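Local coordinates for protein VIN1 (Oscarella pearsei, PDB 6BFI) that binds actin filaments and may play a role in cell-cell adhesion, as a sponge member of the vinculin/alpha-catenin family, at residues 293-296 with 297-301; 333-337 with 338-342; 358-361 with 362-366. All coordinates share one frame; numbering follows the deposited sequence.

Contact 1 of 3, residues 293-296 with 297-301; sequences DAVR and KCISE
Val295 and Ile299 meet one turn apart on the buried side of helix 289-306, with Val295 CG1 4.4 Å from Ile299 CD1. Ile299 CG1 lies anti to its own carbonyl carbon (chi1 -63°), which brings that methylene to 3.3 Å from Val295 O, beside the bond that Ile299 N makes to the same oxygen. Cys298 shares this closely filled side: its SG rests 3.4 Å from Ala294 O, while Cys298 N donates to that carbonyl at 2.9 Å. Leu282 and Phe275 of helix 268-283 and Leu325 and Leu329 of helix 312-338 pack against these apolar groups. The other side is looser and wetter. Lys297 folds back along the helix, CG 3.3 Å from Asp293 O. A water donates to Asp293 O at 2.8 Å and weakly accepts from Lys297 NZ, so that carbonyl serves both Lys297 N and the solvent. Asp293 OD1 and Lys297 NZ stay 6.5 Å apart. Arg296, extended from CG to NE, takes its charge to Glu333 on helix 312-338. The chemistry thus divides: backbone bonds run all round the turn, apolar branches set the inner face apart, and the lysine ammonium has a weak water link to Asp293 O.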
loop_
_atom_site.group_PDB
_atom_site.type_symbol
_atom_site.label_atom_id
_atom_site.label_comp_id
_atom_site.label_asym_id
_atom_site.label_seq_id
_atom_site.Cartn_x
_atom_site.Cartn_y
_atom_site.Cartn_z
ATOM N N ASP A 293 -20.151 19.736 -10.639
ATOM C CA ASP A 293 -20.336 18.830 -9.509
ATOM C C ASP A 293 -18.993 18.434 -8.906
ATOM O O ASP A 293 -18.820 18.449 -7.680
ATOM C CB ASP A 293 -21.123 17.592 -9.944
ATOM C CG ASP A 293 -22.596 17.885 -10.170
ATOM O OD1 ASP A 293 -23.111 18.848 -9.564
ATOM O OD2 ASP A 293 -23.239 17.152 -10.954
ATOM N N ALA A 294 -18.024 18.086 -9.758
ATOM C CA ALA A 294 -16.692 17.761 -9.255
ATOM C C ALA A 294 -16.068 18.950 -8.527
ATOM O O ALA A 294 -15.441 18.784 -7.470
ATOM C CB ALA A 294 -15.796 17.301 -10.404
ATOM N N VAL A 295 -16.235 20.157 -9.074
ATOM C CA VAL A 295 -15.711 21.357 -8.422
ATOM C C VAL A 295 -16.339 21.532 -7.047
ATOM O O VAL A 295 -15.653 21.868 -6.071
ATOM C CB VAL A 295 -15.943 22.593 -9.312
ATOM C CG1 VAL A 295 -15.566 23.863 -8.567
ATOM C CG2 VAL A 295 -15.151 22.477 -10.604
ATOM N N ARG A 296 -17.651 21.301 -6.941
ATOM C CA ARG A 296 -18.318 21.430 -5.650
ATOM C C ARG A 296 -17.815 20.384 -4.662
ATOM O O ARG A 296 -17.689 20.664 -3.463
ATOM C CB ARG A 296 -19.833 21.338 -5.829
ATOM C CG ARG A 296 -20.434 22.584 -6.473
ATOM C CD ARG A 296 -21.955 22.556 -6.496
ATOM N NE ARG A 296 -22.510 23.895 -6.683
ATOM C CZ ARG A 296 -22.744 24.454 -7.867
ATOM N NH1 ARG A 296 -22.477 23.789 -8.983
ATOM N NH2 ARG A 296 -23.248 25.679 -7.936
ATOM N N LYS A 297 -17.509 19.175 -5.146
ATOM C CA LYS A 297 -16.883 18.184 -4.275
ATOM C C LYS A 297 -15.521 18.666 -3.786
ATOM O O LYS A 297 -15.161 18.456 -2.620
ATOM C CB LYS A 297 -16.748 16.844 -4.999
ATOM C CG LYS A 297 -18.067 16.210 -5.401
ATOM C CD LYS A 297 -17.872 14.759 -5.809
ATOM C CE LYS A 297 -19.111 14.202 -6.489
ATOM N NZ LYS A 297 -20.340 14.383 -5.668
ATOM N N CYS A 298 -14.751 19.319 -4.661
ATOM C CA CYS A 298 -13.460 19.854 -4.240
ATOM C C CYS A 298 -13.632 20.949 -3.194
ATOM O O CYS A 298 -12.827 21.059 -2.261
ATOM C CB CYS A 298 -12.690 20.378 -5.450
ATOM S SG CYS A 298 -12.201 19.085 -6.611
ATOM N N ILE A 299 -14.678 21.768 -3.329
ATOM C CA ILE A 299 -14.970 22.771 -2.309
ATOM C C ILE A 299 -15.309 22.095 -0.985
ATOM O O ILE A 299 -14.867 22.535 0.086
ATOM C CB ILE A 299 -16.103 23.699 -2.784
ATOM C CG1 ILE A 299 -15.672 24.466 -4.038
ATOM C CG2 ILE A 299 -16.509 24.661 -1.679
ATOM C CD1 ILE A 299 -16.759 25.351 -4.618
ATOM N N SER A 300 -16.090 21.011 -1.039
ATOM C CA SER A 300 -16.417 20.274 0.180
ATOM C C SER A 300 -15.166 19.713 0.841
ATOM O O SER A 300 -15.055 19.714 2.073
ATOM C CB SER A 300 -17.406 19.150 -0.129
ATOM O OG SER A 300 -18.729 19.646 -0.228
ATOM N N GLU A 301 -14.215 19.221 0.043
ATOM C CA GLU A 301 -12.959 18.749 0.615
ATOM C C GLU A 301 -12.179 19.898 1.244
ATOM O O GLU A 301 -11.584 19.743 2.319
ATOM C CB GLU A 301 -12.125 18.042 -0.456
ATOM C CG GLU A 301 -10.689 17.726 -0.048
ATOM C CD GLU A 301 -10.577 16.599 0.974
ATOM O OE1 GLU A 301 -11.617 16.061 1.413
ATOM O OE2 GLU A 301 -9.436 16.245 1.335
HETATM O O HOH W 1 -20.925 17.730 -6.044
#

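Contact 2 of 3, residues 333-337 with 338-342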
loop_
_atom_site.group_PDB
_atom_site.type_symbol
_atom_site.label_atom_id
_atom_site.label_comp_id
_atom_site.label_asym_id
_atom_site.label_seq_id
_atom_site.Cartn_x
_atom_site.Cartn_y
_atom_site.Cartn_z
ATOM N N GLU A 333 -22.874 29.847 -13.677
ATOM C CA GLU A 333 -24.210 29.325 -13.943
ATOM C C GLU A 333 -25.156 30.416 -14.432
ATOM O O GLU A 333 -26.024 30.148 -15.272
ATOM C CB GLU A 333 -24.762 28.640 -12.693
ATOM C CG GLU A 333 -24.345 27.178 -12.579
ATOM C CD GLU A 333 -24.468 26.632 -11.169
ATOM O OE1 GLU A 333 -24.490 27.438 -10.216
ATOM O OE2 GLU A 333 -24.539 25.393 -11.016
ATOM N N GLU A 334 -24.999 31.647 -13.938
ATOM C CA GLU A 334 -25.805 32.743 -14.467
ATOM C C GLU A 334 -25.410 33.076 -15.900
ATOM O O GLU A 334 -26.265 33.439 -16.715
ATOM C CB GLU A 334 -25.681 33.977 -13.573
ATOM C CG GLU A 334 -26.288 33.802 -12.192
ATOM C CD GLU A 334 -26.476 35.119 -11.468
ATOM O OE1 GLU A 334 -26.591 36.162 -12.147
ATOM O OE2 GLU A 334 -26.509 35.111 -10.219
ATOM N N LEU A 335 -24.120 32.963 -16.225
ATOM C CA LEU A 335 -23.690 33.137 -17.611
ATOM C C LEU A 335 -24.307 32.072 -18.510
ATOM O O LEU A 335 -24.835 32.378 -19.586
ATOM C CB LEU A 335 -22.165 33.087 -17.702
ATOM C CG LEU A 335 -21.397 34.386 -17.475
ATOM C CD1 LEU A 335 -19.900 34.127 -17.556
ATOM C CD2 LEU A 335 -21.824 35.435 -18.490
ATOM N N GLN A 336 -24.242 30.810 -18.080
ATOM C CA GLN A 336 -24.778 29.716 -18.881
ATOM C C GLN A 336 -26.288 29.823 -19.040
ATOM O O GLN A 336 -26.829 29.444 -20.086
ATOM C CB GLN A 336 -24.396 28.378 -18.248
ATOM C CG GLN A 336 -24.747 27.158 -19.080
ATOM C CD GLN A 336 -24.257 25.871 -18.444
ATOM O OE1 GLN A 336 -23.554 25.895 -17.434
ATOM N NE2 GLN A 336 -24.626 24.740 -19.034
ATOM N N ALA A 337 -26.982 30.340 -18.023
ATOM C CA ALA A 337 -28.425 30.526 -18.141
ATOM C C ALA A 337 -28.774 31.585 -19.181
ATOM O O ALA A 337 -29.814 31.481 -19.842
ATOM C CB ALA A 337 -29.021 30.897 -16.784
ATOM N N LYS A 338 -27.925 32.603 -19.340
ATOM C CA LYS A 338 -28.180 33.654 -20.320
ATOM C C LYS A 338 -28.005 33.174 -21.755
ATOM O O LYS A 338 -28.474 33.845 -22.679
ATOM C CB LYS A 338 -27.250 34.843 -20.078
ATOM C CG LYS A 338 -27.558 35.651 -18.834
ATOM C CD LYS A 338 -26.537 36.765 -18.655
ATOM C CE LYS A 338 -26.984 37.762 -17.601
ATOM N NZ LYS A 338 -28.256 38.431 -17.990
ATOM N N GLY A 339 -27.347 32.038 -21.958
ATOM C CA GLY A 339 -26.971 31.593 -23.281
ATOM C C GLY A 339 -25.553 31.931 -23.680
ATOM O O GLY A 339 -25.208 31.778 -24.857
ATOM N N LEU A 340 -24.720 32.376 -22.740
ATOM C CA LEU A 340 -23.358 32.806 -23.026
ATOM C C LEU A 340 -22.318 31.777 -22.594
ATOM O O LEU A 340 -21.164 32.135 -22.342
ATOM C CB LEU A 340 -23.079 34.153 -22.358
ATOM C CG LEU A 340 -23.991 35.312 -22.764
ATOM C CD1 LEU A 340 -23.592 36.602 -22.055
ATOM C CD2 LEU A 340 -23.980 35.501 -24.273
ATOM N N GLY A 341 -22.703 30.502 -22.507
ATOM C CA GLY A 341 -21.767 29.470 -22.092
ATOM C C GLY A 341 -20.593 29.294 -23.033
ATOM O O GLY A 341 -19.533 28.821 -22.612
ATOM N N ASP A 342 -20.758 29.667 -24.299
ATOM C CA ASP A 342 -19.703 29.565 -25.295
ATOM C C ASP A 342 -18.824 30.807 -25.362
ATOM O O ASP A 342 -17.766 30.765 -26.001
ATOM C CB ASP A 342 -20.310 29.314 -26.675
ATOM C CG ASP A 342 -20.984 30.549 -27.247
ATOM O OD1 ASP A 342 -22.074 30.915 -26.755
ATOM O OD2 ASP A 342 -20.422 31.157 -28.183
HETATM O O HOH W 2 -25.176 28.855 -22.007
#
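Leu335 and Leu340 are joined across the end of helix 312-338 by backbone and side chain together. Leu340 N donates to Leu335 O at 3.2 Å, and Leu335 CD2 touches Leu340 CD1 at 4.1 Å, the two leucine side chains crossing obliquely. Leu340 CB also lies against Leu335 O, covering the acceptor that its own amide uses. This six-residue return, with Gly339 at positive phi (97°) where the chain turns out of the helix, makes a Schellman motif. Its second bond runs from Gly339 N to Gln336 O, 3.2 Å long; the donor stands well above the carbonyl plane, although the N-H itself points fairly straight at the oxygen (153°).

Three of the last-turn carbonyls have their donors within this stretch. Glu334 O receives Lys338 N at 3.2 Å, a somewhat bent helical bond, and the same amide makes a weak second bond to Leu335 O, which thus takes it in addition to Leu340 N. Gln336 O has two donors, Gly339 N and a water at 2.6 Å. That water in turn accepts from Gly341 N at 3.0 Å, relaying the amide of the departing chain to the helix end that it does not reach directly. Lys338 CG rests near Glu334 O, while the rest of the chain leads away and its ammonium remains clear of the Glu334 carboxylate.

The cap closes helix 312-338 and hands the chain to helix 344-375 through a short exposed loop, in which Leu340 O is bonded to Ser343 OG. Leu335 lies on Gln345, Ala346 and Leu349 of that next helix, and Leu340 on Gln345, so the leucine pair packs in the corner between two successive helices.

Contact 3 of 3, residues 358-361 with 362-366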
loop_
_atom_site.group_PDB
_atom_site.type_symbol
_atom_site.label_atom_id
_atom_site.label_comp_id
_atom_site.label_asym_id
_atom_site.label_seq_id
_atom_site.Cartn_x
_atom_site.Cartn_y
_atom_site.Cartn_z
ATOM N N GLN A 358 -6.595 25.217 -8.225
ATOM C CA GLN A 358 -5.202 24.896 -7.928
ATOM C C GLN A 358 -4.740 25.564 -6.637
ATOM O O GLN A 358 -4.049 24.941 -5.820
ATOM C CB GLN A 358 -4.302 25.314 -9.088
ATOM C CG GLN A 358 -4.020 24.212 -10.082
ATOM C CD GLN A 358 -2.815 24.514 -10.946
ATOM O OE1 GLN A 358 -2.451 25.674 -11.141
ATOM N NE2 GLN A 358 -2.181 23.468 -11.465
ATOM N N GLU A 359 -5.108 26.832 -6.435
ATOM C CA GLU A 359 -4.701 27.526 -5.216
ATOM C C GLU A 359 -5.360 26.916 -3.983
ATOM O O GLU A 359 -4.744 26.852 -2.911
ATOM C CB GLU A 359 -5.024 29.016 -5.326
ATOM C CG GLU A 359 -4.173 29.744 -6.354
ATOM C CD GLU A 359 -4.591 31.193 -6.559
ATOM O OE1 GLU A 359 -5.454 31.687 -5.803
ATOM O OE2 GLU A 359 -4.052 31.836 -7.483
ATOM N N LEU A 360 -6.609 26.462 -4.115
ATOM C CA LEU A 360 -7.258 25.770 -3.006
ATOM C C LEU A 360 -6.535 24.470 -2.677
ATOM O O LEU A 360 -6.313 24.154 -1.500
ATOM C CB LEU A 360 -8.726 25.501 -3.334
ATOM C CG LEU A 360 -9.501 24.665 -2.311
ATOM C CD1 LEU A 360 -9.453 25.311 -0.932
ATOM C CD2 LEU A 360 -10.937 24.463 -2.756
ATOM N N GLU A 361 -6.157 23.704 -3.705
ATOM C CA GLU A 361 -5.368 22.497 -3.475
ATOM C C GLU A 361 -4.067 22.820 -2.747
ATOM O O GLU A 361 -3.691 22.132 -1.784
ATOM C CB GLU A 361 -5.085 21.804 -4.808
ATOM C CG GLU A 361 -4.218 20.563 -4.711
ATOM C CD GLU A 361 -3.955 19.927 -6.066
ATOM O OE1 GLU A 361 -4.483 20.436 -7.077
ATOM O OE2 GLU A 361 -3.219 18.918 -6.118
ATOM N N GLN A 362 -3.379 23.879 -3.178
ATOM C CA GLN A 362 -2.112 24.239 -2.548
ATOM C C GLN A 362 -2.312 24.637 -1.091
ATOM O O GLN A 362 -1.496 24.289 -0.230
ATOM C CB GLN A 362 -1.434 25.367 -3.325
ATOM C CG GLN A 362 -0.013 25.662 -2.862
ATOM C CD GLN A 362 0.907 24.459 -3.000
ATOM O OE1 GLN A 362 0.746 23.638 -3.902
ATOM N NE2 GLN A 362 1.876 24.348 -2.098
ATOM N N GLU A 363 -3.393 25.363 -0.794
ATOM C CA GLU A 363 -3.648 25.746 0.591
ATOM C C GLU A 363 -4.044 24.544 1.441
ATOM O O GLU A 363 -3.786 24.532 2.650
ATOM C CB GLU A 363 -4.730 26.825 0.653
ATOM C CG GLU A 363 -4.323 28.079 1.425
ATOM C CD GLU A 363 -3.170 28.832 0.777
ATOM O OE1 GLU A 363 -2.002 28.422 0.957
ATOM O OE2 GLU A 363 -3.431 29.837 0.082
ATOM N N ILE A 364 -4.673 23.534 0.836
ATOM C CA ILE A 364 -4.938 22.291 1.557
ATOM C C ILE A 364 -3.625 21.616 1.932
ATOM O O ILE A 364 -3.427 21.183 3.078
ATOM C CB ILE A 364 -5.834 21.365 0.717
ATOM C CG1 ILE A 364 -7.263 21.910 0.677
ATOM C CG2 ILE A 364 -5.809 19.950 1.267
ATOM C CD1 ILE A 364 -8.213 21.063 -0.142
ATOM N N ARG A 365 -2.696 21.533 0.974
ATOM C CA ARG A 365 -1.376 20.993 1.287
ATOM C C ARG A 365 -0.692 21.803 2.383
ATOM O O ARG A 365 -0.052 21.235 3.279
ATOM C CB ARG A 365 -0.511 20.955 0.027
ATOM C CG ARG A 365 -0.943 19.904 -0.976
ATOM C CD ARG A 365 0.191 19.545 -1.916
ATOM N NE ARG A 365 0.459 20.607 -2.879
ATOM C CZ ARG A 365 -0.101 20.677 -4.082
ATOM N NH1 ARG A 365 -0.963 19.745 -4.468
ATOM N NH2 ARG A 365 0.199 21.677 -4.899
ATOM N N LYS A 366 -0.826 23.131 2.338
ATOM C CA LYS A 366 -0.211 23.969 3.364
ATOM C C LYS A 366 -0.839 23.714 4.730
ATOM O O LYS A 366 -0.140 23.720 5.751
ATOM C CB LYS A 366 -0.331 25.444 2.975
ATOM C CG LYS A 366 0.561 26.375 3.785
ATOM C CD LYS A 366 0.779 27.699 3.060
ATOM C CE LYS A 366 1.952 28.471 3.652
ATOM N NZ LYS A 366 2.337 29.648 2.819
#
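Glu361 and Arg365 form an i to i+4 salt bridge along helix 344-375. The arginine leaves the backbone with CB and CG passing Glu361 O, CG at 3.6 Å, while Arg365 N donates to that same oxygen at 3.0 Å. A bend at chi3 (-73°) then turns the far end back toward the glutamate. NE has a long, weak ion pair with Asp495; CZ lies 4.1 Å from Glu361 OE2; and NH1 ends 2.9 Å from Glu361 OE2 and 3.4 Å from Glu361 CG. Gln362 CA sits 4.0 Å over one face of the guanidinium, nearer its edge than its middle. Glu361 meets it with its chain fully extended, CG opposite the backbone N. Its OE2 lies at the guanidinium edge, close to that plane, but the NH1 approaches from above the carboxylate, the two planes being 71° apart. The bond is accordingly bent, with 130° at the hydrogen. On the buried side of the helix, Leu360 CD1 meets Ile364 CG1 at 4.4 Å.

His276 also bonds to Glu361 OE2 and Gln279 to its OE1, both from helix 268-283. The carboxylate is thus gripped at both oxygens, which would probably favour its ionised form. The single bent, out-of-plane bond to Arg365 suggests that the attraction is probably more electrostatic than directional, with the neighbouring helix sharing the task of fixing the acid.

Overall arrangement
The three contacts follow one another along three successive helices and the loop joining the last two, all on the same side of the chain's centre. Contacts 1 and 2, centres about 21 Å apart, are tied by a salt bridge from Arg296 NH2 to Glu333 OE1, 3.1 Å. Contact 3 lies nearer to contact 1, about 13 Å between centres, and packs on it: Leu360 CD2 reaches Cys298 O and Ile364 CD1 reaches Glu301 CG. Contacts 2 and 3 do not touch, their nearest atoms being about 16 Å apart. Phe275 of helix 268-283 touches both Cys298 and Ile364, and Leu325 of helix 312-338 touches both Ile299 and Leu360, so contacts 1 and 3 share an apolar core.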